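Local atomic coordinates of fimbrium subunit Fim1C (Bacteroides vulgatus, PDB entry 4QB7), a protein that probably forms part of the tip of fimbriae, the surface filaments through which the bacterium adheres and builds biofilms. Residues 171-182 / 252-262; 270-281 / 314-322. All coordinates share one frame; numbering follows the deposited sequence.

Interaction 1: 171-182 / 252-262. With SO4 (sulfate ion), chain B.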
loop_
_atom_site.group_PDB
_atom_site.type_symbol
_atom_site.label_atom_id
_atom_site.label_comp_id
_atom_site.label_asym_id
_atom_site.label_seq_id
_atom_site.Cartn_x
_atom_site.Cartn_y
_atom_site.Cartn_z
ATOM N N ILE A 171 5.931 1.472 -1.873
ATOM C CA ILE A 171 7.257 1.520 -2.507
ATOM C C ILE A 171 6.926 2.167 -3.833
ATOM O O ILE A 171 6.448 1.478 -4.749
ATOM C CB ILE A 171 8.039 0.172 -2.608
ATOM C CG1 ILE A 171 8.169 -0.569 -1.252
ATOM C CG2 ILE A 171 9.390 0.372 -3.255
ATOM C CD1 ILE A 171 8.395 0.343 0.041
ATOM N N ALA A 172 6.955 3.527 -3.848
ATOM C CA ALA A 172 6.569 4.345 -5.009
ATOM C C ALA A 172 7.484 4.109 -6.204
ATOM O O ALA A 172 7.020 4.150 -7.347
ATOM C CB ALA A 172 6.588 5.809 -4.634
ATOM N N ASN A 173 8.784 3.878 -5.942
ATOM C CA ASN A 173 9.773 3.610 -6.970
ATOM C C ASN A 173 11.097 3.180 -6.392
ATOM O O ASN A 173 11.364 3.351 -5.213
ATOM C CB ASN A 173 9.999 4.837 -7.871
ATOM C CG ASN A 173 9.975 4.502 -9.333
ATOM O OD1 ASN A 173 10.651 3.592 -9.791
ATOM N ND2 ASN A 173 9.155 5.196 -10.090
ATOM N N ILE A 174 11.918 2.593 -7.253
ATOM C CA ILE A 174 13.307 2.215 -7.045
ATOM C C ILE A 174 14.008 2.793 -8.271
ATOM O O ILE A 174 13.687 2.417 -9.401
ATOM C CB ILE A 174 13.545 0.718 -6.794
ATOM C CG1 ILE A 174 12.753 0.262 -5.561
ATOM C CG2 ILE A 174 15.041 0.482 -6.592
ATOM C CD1 ILE A 174 12.616 -1.172 -5.366
ATOM N N LYS A 175 14.835 3.831 -8.041
ATOM C CA LYS A 175 15.576 4.578 -9.047
ATOM C C LYS A 175 17.066 4.229 -8.964
ATOM O O LYS A 175 17.578 4.064 -7.860
ATOM C CB LYS A 175 15.364 6.075 -8.805
ATOM C CG LYS A 175 13.964 6.610 -9.103
ATOM C CD LYS A 175 13.983 8.103 -8.990
ATOM C CE LYS A 175 12.676 8.761 -9.348
ATOM N NZ LYS A 175 12.584 10.113 -8.732
ATOM N N VAL A 176 17.774 4.106 -10.107
ATOM C CA VAL A 176 19.205 3.746 -10.120
ATOM C C VAL A 176 20.042 4.734 -10.935
ATOM O O VAL A 176 19.580 5.239 -11.949
ATOM C CB VAL A 176 19.452 2.300 -10.639
ATOM C CG1 VAL A 176 20.870 1.848 -10.336
ATOM C CG2 VAL A 176 18.452 1.298 -10.058
ATOM N N LYS A 177 21.294 4.984 -10.513
ATOM C CA LYS A 177 22.232 5.820 -11.276
ATOM C C LYS A 177 23.680 5.451 -10.956
ATOM O O LYS A 177 23.951 5.077 -9.814
ATOM C CB LYS A 177 22.011 7.320 -11.011
ATOM C CG LYS A 177 22.119 7.713 -9.555
ATOM C CD LYS A 177 22.182 9.179 -9.349
ATOM C CE LYS A 177 22.077 9.465 -7.873
ATOM N NZ LYS A 177 21.882 10.912 -7.609
ATOM N N PRO A 178 24.643 5.622 -11.895
ATOM C CA PRO A 178 26.060 5.446 -11.523
ATOM C C PRO A 178 26.535 6.676 -10.721
ATOM O O PRO A 178 25.823 7.698 -10.715
ATOM C CB PRO A 178 26.747 5.352 -12.881
ATOM C CG PRO A 178 25.929 6.238 -13.766
ATOM C CD PRO A 178 24.513 6.081 -13.299
ATOM N N ASP A 179 27.705 6.600 -10.024
ATOM C CA ASP A 179 28.179 7.754 -9.224
ATOM C C ASP A 179 28.937 8.785 -10.083
ATOM O O ASP A 179 29.181 9.898 -9.629
ATOM C CB ASP A 179 29.036 7.320 -8.004
ATOM C CG ASP A 179 30.334 6.596 -8.319
ATOM O OD1 ASP A 179 30.390 5.898 -9.361
ATOM O OD2 ASP A 179 31.267 6.659 -7.484
ATOM N N VAL A 180 29.307 8.410 -11.305
ATOM C CA VAL A 180 30.047 9.242 -12.260
ATOM C C VAL A 180 29.408 9.135 -13.644
ATOM O O VAL A 180 28.707 8.158 -13.940
ATOM C CB VAL A 180 31.572 8.867 -12.339
ATOM C CG1 VAL A 180 32.283 9.134 -11.028
ATOM C CG2 VAL A 180 31.790 7.426 -12.784
ATOM N N ASN A 181 29.719 10.112 -14.508
ATOM C CA ASN A 181 29.303 10.110 -15.898
ATOM C C ASN A 181 30.110 9.014 -16.588
ATOM O O ASN A 181 31.332 8.988 -16.471
ATOM C CB ASN A 181 29.558 11.492 -16.501
ATOM C CG ASN A 181 29.039 11.703 -17.901
ATOM O OD1 ASN A 181 29.222 10.886 -18.819
ATOM N ND2 ASN A 181 28.473 12.871 -18.119
ATOM N N LEU A 182 29.427 8.105 -17.282
ATOM C CA LEU A 182 30.004 6.945 -17.962
ATOM C C LEU A 182 30.526 7.257 -19.344
ATOM O O LEU A 182 31.107 6.387 -20.001
ATOM C CB LEU A 182 28.943 5.844 -18.077
ATOM C CG LEU A 182 28.221 5.377 -16.819
ATOM C CD1 LEU A 182 27.198 4.336 -17.190
ATOM C CD2 LEU A 182 29.203 4.783 -15.800
ATOM N N VAL A 252 19.822 2.776 -17.034
ATOM C CA VAL A 252 19.977 3.629 -15.856
ATOM C C VAL A 252 21.310 4.432 -15.891
ATOM O O VAL A 252 21.785 4.832 -14.837
ATOM C CB VAL A 252 19.842 2.791 -14.548
ATOM C CG1 VAL A 252 18.469 2.162 -14.433
ATOM C CG2 VAL A 252 20.930 1.738 -14.431
ATOM N N SER A 253 21.856 4.737 -17.090
ATOM C CA SER A 253 23.172 5.387 -17.300
ATOM C C SER A 253 23.295 6.875 -16.900
ATOM O O SER A 253 24.426 7.352 -16.770
ATOM C CB SER A 253 23.598 5.254 -18.751
ATOM O OG SER A 253 23.405 3.924 -19.203
ATOM N N ASP A 254 22.178 7.603 -16.705
ATOM C CA ASP A 254 22.195 9.026 -16.347
ATOM C C ASP A 254 22.707 9.239 -14.915
ATOM O O ASP A 254 22.074 8.802 -13.961
ATOM C CB ASP A 254 20.781 9.620 -16.504
ATOM C CG ASP A 254 20.688 11.137 -16.583
ATOM O OD1 ASP A 254 21.653 11.831 -16.138
ATOM O OD2 ASP A 254 19.646 11.638 -17.061
ATOM N N ASP A 255 23.833 9.918 -14.771
ATOM C CA ASP A 255 24.453 10.167 -13.465
ATOM C C ASP A 255 23.859 11.395 -12.765
ATOM O O ASP A 255 24.041 11.574 -11.549
ATOM C CB ASP A 255 25.968 10.352 -13.644
ATOM C CG ASP A 255 26.335 11.597 -14.428
ATOM O OD1 ASP A 255 26.049 11.631 -15.657
ATOM O OD2 ASP A 255 26.905 12.546 -13.812
ATOM N N GLN A 256 23.176 12.247 -13.542
ATOM C CA GLN A 256 22.582 13.496 -13.068
ATOM C C GLN A 256 21.220 13.277 -12.419
ATOM O O GLN A 256 20.974 13.845 -11.356
ATOM C CB GLN A 256 22.495 14.524 -14.203
ATOM C CG GLN A 256 23.859 15.151 -14.578
ATOM C CD GLN A 256 24.524 15.866 -13.415
ATOM O OE1 GLN A 256 25.484 15.365 -12.813
ATOM N NE2 GLN A 256 23.997 17.036 -13.040
ATOM N N ASN A 257 20.358 12.423 -13.026
ATOM C CA ASN A 257 19.025 12.060 -12.524
ATOM C C ASN A 257 18.853 10.567 -12.558
ATOM O O ASN A 257 18.932 9.967 -13.636
ATOM C CB ASN A 257 17.899 12.712 -13.344
ATOM C CG ASN A 257 18.083 14.179 -13.596
ATOM O OD1 ASN A 257 17.930 14.997 -12.685
ATOM N ND2 ASN A 257 18.466 14.522 -14.836
ATOM N N ALA A 258 18.622 9.962 -11.371
ATOM C CA ALA A 258 18.412 8.530 -11.208
ATOM C C ALA A 258 17.211 8.107 -12.015
ATOM O O ALA A 258 16.218 8.827 -12.039
ATOM C CB ALA A 258 18.224 8.187 -9.748
ATOM N N THR A 259 17.318 6.963 -12.704
ATOM C CA THR A 259 16.288 6.416 -13.587
ATOM C C THR A 259 15.387 5.432 -12.843
ATOM O O THR A 259 15.884 4.508 -12.217
ATOM C CB THR A 259 16.969 5.796 -14.795
ATOM O OG1 THR A 259 17.659 6.858 -15.470
ATOM C CG2 THR A 259 15.992 5.086 -15.729
ATOM N N ALA A 260 14.061 5.625 -12.946
ATOM C CA ALA A 260 13.049 4.771 -12.317
ATOM C C ALA A 260 12.998 3.333 -12.892
ATOM O O ALA A 260 13.121 3.144 -14.115
ATOM C CB ALA A 260 11.690 5.411 -12.478
ATOM N N LEU A 261 12.739 2.338 -12.011
ATOM C CA LEU A 261 12.597 0.931 -12.417
ATOM C C LEU A 261 11.108 0.523 -12.523
ATOM O O LEU A 261 10.785 -0.466 -13.182
ATOM C CB LEU A 261 13.347 -0.030 -11.478
ATOM C CG LEU A 261 14.861 0.159 -11.300
ATOM C CD1 LEU A 261 15.383 -0.832 -10.307
ATOM C CD2 LEU A 261 15.635 0.061 -12.626
ATOM N N PHE A 262 10.218 1.301 -11.893
ATOM C CA PHE A 262 8.760 1.115 -11.933
ATOM C C PHE A 262 8.155 2.113 -12.880
ATOM O O PHE A 262 8.657 3.242 -12.966
ATOM C CB PHE A 262 8.096 1.312 -10.543
ATOM C CG PHE A 262 8.558 0.497 -9.355
ATOM C CD1 PHE A 262 9.474 -0.542 -9.507
ATOM C CD2 PHE A 262 8.030 0.727 -8.092
ATOM C CE1 PHE A 262 9.888 -1.300 -8.409
ATOM C CE2 PHE A 262 8.461 -0.020 -6.994
ATOM C CZ PHE A 262 9.391 -1.023 -7.161
HETATM S S SO4 B . 18.137 11.742 -7.944
HETATM O O1 SO4 B . 17.881 13.028 -8.587
HETATM O O2 SO4 B . 18.505 11.920 -6.531
HETATM O O3 SO4 B . 16.919 10.923 -8.026
HETATM O O4 SO4 B . 19.245 11.140 -8.678
HETATM O O HOH W 1 19.990 6.922 -14.095
HETATM O O HOH W 2 23.121 12.960 -9.067
HETATM O O HOH W 3 28.059 12.865 -11.060
HETATM O O HOH W 4 27.809 14.685 -15.623
HETATM O O HOH W 5 26.392 8.740 -17.907
#
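The F262 ring packs against I174 at one end of an antiparallel strand pair that widens into loop packing. I174 N sits over the centre of one ring face, and I171 O lies at the ring edge, in its plane. CD1 of I174 touches F262 CZ at 3.7 Å. Beside the ring, N173 OD1 accepts from F262 N at 3.1 Å, 28° out of the carbonyl plane, and more weakly from L261 N.

In the middle V176 pairs with T259, N to O and O to N, both at 2.9 Å. Its CG1, anti to the backbone N (chi1 -167°), faces V252, while CG2 reaches L261 CD1 at 3.7 Å. Water 1 lies within hydrogen-bonding distance of V176 O, D254 O and T259 OG1. K177 extends along A258, and its NZ donates to O4 of a sulfate, probably from the crystallisation liquor; A258 N binds the same oxygen.

D255 closes the far end, its CB 3.5 Å from V180 O and its carboxylate flanking N181. Strand 323-331 runs parallel along the other edge of 159-178, sharing backbone hydrogen bonds with N173 and K175 through Y327 and L329, while L193 and I188 of strand 186-196 pack against I174 and V252.

Interaction 2: 270-281 / 314-322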
loop_
_atom_site.group_PDB
_atom_site.type_symbol
_atom_site.label_atom_id
_atom_site.label_comp_id
_atom_site.label_asym_id
_atom_site.label_seq_id
_atom_site.Cartn_x
_atom_site.Cartn_y
_atom_site.Cartn_z
ATOM N N PHE A 270 2.597 -2.820 0.686
ATOM C CA PHE A 270 2.844 -3.884 1.666
ATOM C C PHE A 270 2.267 -3.579 3.033
ATOM O O PHE A 270 2.117 -2.404 3.360
ATOM C CB PHE A 270 4.373 -4.057 1.837
ATOM C CG PHE A 270 5.094 -4.739 0.703
ATOM C CD1 PHE A 270 5.093 -6.123 0.591
ATOM C CD2 PHE A 270 5.785 -4.000 -0.246
ATOM C CE1 PHE A 270 5.754 -6.754 -0.468
ATOM C CE2 PHE A 270 6.480 -4.635 -1.281
ATOM C CZ PHE A 270 6.456 -6.007 -1.387
ATOM N N ILE A 271 2.027 -4.646 3.867
ATOM C CA ILE A 271 1.697 -4.517 5.286
ATOM C C ILE A 271 2.972 -3.860 5.878
ATOM O O ILE A 271 4.093 -4.316 5.573
ATOM C CB ILE A 271 1.301 -5.859 5.956
ATOM C CG1 ILE A 271 0.028 -6.449 5.324
ATOM C CG2 ILE A 271 1.108 -5.675 7.459
ATOM C CD1 ILE A 271 -0.178 -7.875 5.561
ATOM N N PRO A 272 2.841 -2.709 6.583
ATOM C CA PRO A 272 4.047 -2.006 7.054
ATOM C C PRO A 272 4.840 -2.791 8.102
ATOM O O PRO A 272 4.334 -3.768 8.682
ATOM C CB PRO A 272 3.479 -0.703 7.636
ATOM C CG PRO A 272 2.108 -1.043 8.040
ATOM C CD PRO A 272 1.609 -2.017 7.022
ATOM N N VAL A 273 6.087 -2.377 8.334
ATOM C CA VAL A 273 6.926 -2.999 9.364
ATOM C C VAL A 273 6.852 -2.076 10.592
ATOM O O VAL A 273 7.066 -0.868 10.462
ATOM C CB VAL A 273 8.391 -3.271 8.893
ATOM C CG1 VAL A 273 9.223 -3.846 10.022
ATOM C CG2 VAL A 273 8.415 -4.222 7.702
ATOM N N ASN A 274 6.516 -2.630 11.762
ATOM C CA ASN A 274 6.411 -1.894 13.029
ATOM C C ASN A 274 5.549 -0.646 12.908
ATOM O O ASN A 274 5.878 0.397 13.478
ATOM C CB ASN A 274 7.792 -1.536 13.569
ATOM C CG ASN A 274 8.589 -2.738 13.941
ATOM O OD1 ASN A 274 8.089 -3.677 14.568
ATOM N ND2 ASN A 274 9.840 -2.742 13.535
ATOM N N ASN A 275 4.436 -0.769 12.166
ATOM C CA ASN A 275 3.485 0.291 11.919
ATOM C C ASN A 275 4.179 1.565 11.429
ATOM O O ASN A 275 4.817 1.526 10.381
ATOM C CB ASN A 275 2.608 0.557 13.146
ATOM C CG ASN A 275 1.614 -0.548 13.351
ATOM O OD1 ASN A 275 0.625 -0.651 12.633
ATOM N ND2 ASN A 275 1.918 -1.465 14.252
ATOM N N LYS A 276 4.020 2.702 12.140
ATOM C CA LYS A 276 4.554 3.989 11.670
ATOM C C LYS A 276 6.078 4.157 11.924
ATOM O O LYS A 276 6.677 5.123 11.439
ATOM C CB LYS A 276 3.739 5.147 12.276
ATOM C CG LYS A 276 2.698 5.673 11.276
ATOM C CD LYS A 276 1.441 6.279 11.911
ATOM C CE LYS A 276 0.381 6.642 10.874
ATOM N NZ LYS A 276 -0.813 7.292 11.491
ATOM N N ASN A 277 6.709 3.176 12.588
ATOM C CA ASN A 277 8.129 3.217 12.927
ATOM C C ASN A 277 9.082 2.603 11.889
ATOM O O ASN A 277 10.252 2.979 11.869
ATOM C CB ASN A 277 8.350 2.509 14.245
ATOM C CG ASN A 277 7.825 3.276 15.417
ATOM O OD1 ASN A 277 7.731 4.515 15.411
ATOM N ND2 ASN A 277 7.515 2.549 16.463
ATOM N N GLY A 278 8.605 1.642 11.106
ATOM C CA GLY A 278 9.421 0.969 10.118
ATOM C C GLY A 278 10.410 -0.038 10.676
ATOM O O GLY A 278 10.431 -0.335 11.878
ATOM N N THR A 279 11.277 -0.556 9.789
ATOM C CA THR A 279 12.287 -1.548 10.159
ATOM C C THR A 279 13.165 -1.055 11.298
ATOM O O THR A 279 13.535 0.125 11.353
ATOM C CB THR A 279 13.115 -1.931 8.959
ATOM O OG1 THR A 279 13.658 -0.737 8.403
ATOM C CG2 THR A 279 12.310 -2.696 7.926
ATOM N N THR A 280 13.485 -1.989 12.218
ATOM C CA THR A 280 14.284 -1.749 13.415
ATOM C C THR A 280 15.734 -1.434 13.023
ATOM O O THR A 280 16.317 -0.492 13.567
ATOM C CB THR A 280 14.178 -2.963 14.361
ATOM O OG1 THR A 280 12.798 -3.199 14.689
ATOM C CG2 THR A 280 14.960 -2.768 15.637
ATOM N N ASN A 281 16.301 -2.208 12.071
ATOM C CA ASN A 281 17.689 -2.076 11.652
ATOM C C ASN A 281 17.871 -2.048 10.165
ATOM O O ASN A 281 17.066 -2.608 9.425
ATOM C CB ASN A 281 18.515 -3.254 12.191
ATOM C CG ASN A 281 18.348 -3.563 13.656
ATOM O OD1 ASN A 281 17.931 -4.667 14.023
ATOM N ND2 ASN A 281 18.671 -2.611 14.528
ATOM N N LEU A 314 18.443 -2.144 2.729
ATOM C CA LEU A 314 17.557 -0.996 2.851
ATOM C C LEU A 314 17.771 -0.376 4.236
ATOM O O LEU A 314 18.075 -1.109 5.198
ATOM C CB LEU A 314 16.091 -1.362 2.601
ATOM C CG LEU A 314 15.783 -1.870 1.197
ATOM C CD1 LEU A 314 14.357 -2.352 1.091
ATOM C CD2 LEU A 314 16.139 -0.837 0.130
ATOM N N PRO A 315 17.693 0.971 4.364
ATOM C CA PRO A 315 18.002 1.589 5.672
ATOM C C PRO A 315 16.978 1.277 6.747
ATOM O O PRO A 315 15.915 0.739 6.465
ATOM C CB PRO A 315 18.041 3.093 5.362
ATOM C CG PRO A 315 17.288 3.264 4.108
ATOM C CD PRO A 315 17.413 1.996 3.330
ATOM N N LYS A 316 17.308 1.608 7.989
ATOM C CA LYS A 316 16.388 1.426 9.101
ATOM C C LYS A 316 15.257 2.424 8.950
ATOM O O LYS A 316 15.382 3.379 8.173
ATOM C CB LYS A 316 17.090 1.557 10.477
ATOM C CG LYS A 316 17.681 2.923 10.821
ATOM C CD LYS A 316 18.047 2.958 12.295
ATOM C CE LYS A 316 18.616 4.273 12.781
ATOM N NZ LYS A 316 18.640 4.347 14.276
ATOM N N ASN A 317 14.151 2.193 9.688
ATOM C CA ASN A 317 12.963 3.048 9.718
ATOM C C ASN A 317 12.355 3.162 8.292
ATOM O O ASN A 317 11.962 4.239 7.845
ATOM C CB ASN A 317 13.286 4.420 10.370
ATOM C CG ASN A 317 13.909 4.304 11.754
ATOM O OD1 ASN A 317 13.491 3.497 12.600
ATOM N ND2 ASN A 317 14.949 5.088 12.012
ATOM N N THR A 318 12.299 2.029 7.586
ATOM C CA THR A 318 11.725 1.931 6.245
ATOM C C THR A 318 10.527 0.976 6.310
ATOM O O THR A 318 10.400 0.208 7.271
ATOM C CB THR A 318 12.779 1.543 5.196
ATOM O OG1 THR A 318 12.325 1.984 3.917
ATOM C CG2 THR A 318 13.071 0.068 5.159
ATOM N N PHE A 319 9.678 1.012 5.265
ATOM C CA PHE A 319 8.415 0.290 5.150
ATOM C C PHE A 319 7.469 0.817 6.270
ATOM O O PHE A 319 6.807 0.045 6.972
ATOM C CB PHE A 319 8.612 -1.237 5.161
ATOM C CG PHE A 319 8.806 -1.908 3.819
ATOM C CD1 PHE A 319 9.797 -1.477 2.939
ATOM C CD2 PHE A 319 8.091 -3.058 3.488
ATOM C CE1 PHE A 319 10.058 -2.181 1.741
ATOM C CE2 PHE A 319 8.351 -3.755 2.290
ATOM C CZ PHE A 319 9.321 -3.302 1.420
ATOM N N LYS A 320 7.431 2.163 6.426
ATOM C CA LYS A 320 6.611 2.873 7.415
ATOM C C LYS A 320 5.151 2.968 6.972
ATOM O O LYS A 320 4.874 3.310 5.812
ATOM C CB LYS A 320 7.136 4.301 7.641
ATOM C CG LYS A 320 8.443 4.425 8.388
ATOM C CD LYS A 320 8.926 5.881 8.398
ATOM C CE LYS A 320 9.457 6.239 9.761
ATOM N NZ LYS A 320 10.320 7.444 9.726
ATOM N N LYS A 321 4.220 2.714 7.903
ATOM C CA LYS A 321 2.779 2.857 7.656
ATOM C C LYS A 321 2.454 4.277 7.216
ATOM O O LYS A 321 2.945 5.237 7.814
ATOM C CB LYS A 321 2.011 2.524 8.938
ATOM C CG LYS A 321 0.521 2.447 8.794
ATOM C CD LYS A 321 -0.096 1.915 10.089
ATOM C CE LYS A 321 -1.589 2.154 10.184
ATOM N NZ LYS A 321 -1.901 3.593 10.216
ATOM N N GLY A 322 1.657 4.396 6.165
ATOM C CA GLY A 322 1.216 5.681 5.648
ATOM C C GLY A 322 2.290 6.545 5.022
ATOM O O GLY A 322 2.096 7.760 4.888
HETATM O O HOH W 6 15.703 -2.248 7.007
#
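Two connecting loops of this transthyretin-clan, fimbrillin-like fold meet here, T279 of one against 315-318 of the other, and they are joined chiefly through backbone bonds. Water 6 lies within hydrogen-bonding distance of P315 O, T279 OG1 and N281 O. K316 lays CB against the backbone of T280 and N281. N317 N then donates to T279 O at 2.7 Å, and T318 O accepts from T279 N at 2.8 Å, in the carbonyl plane. T318 N also reaches T279 OG1, a hydroxyl placed between the backbone N and the carbonyl carbon (chi1 55°), where it faces the opposite loop. The T318 hydroxyl itself is engaged elsewhere, by D342 and Y327.

F319 O accepts from V273 N at 2.9 Å, and the F319 ring meets F270. F319 CE2 sits over one face of the F270 ring, 3.6 Å from F270 CD2, with the planes inclined at 31°; V273 CG2 touches F319 CB. K320 bends past K276, with CE and CG near its carbonyl oxygen. K321 runs beside P272 and N275, bends at its last torsion and forms a salt bridge with D213, to which K276 NZ makes only a long, weak ion pair. K321 N donates to N275 O at 2.8 Å from above the carbonyl plane, 47° out of it.

In the fold
The two interactions follow one another along the chain, and their centres lie about 23 Å apart. Strand 259-270 connects them: its first residues belong to interaction 1, its last, F270, to interaction 2. Strand 159-178 is the second shared element, supplying 171-178 to interaction 1 and, through T169 and V167, neighbours to interaction 2. They meet directly where I171 CD1 packs on F319 CE1 at 3.5 Å. Segment 314-322 leads straight into strand 323-331, the parallel partner of 159-178. Interaction 1 pairs strands of the mixed sheet, its centre about 23 Å from that of the chain, whereas interaction 2 joins loops centred about 12 Å from it, nearer the middle of the elongated subunit.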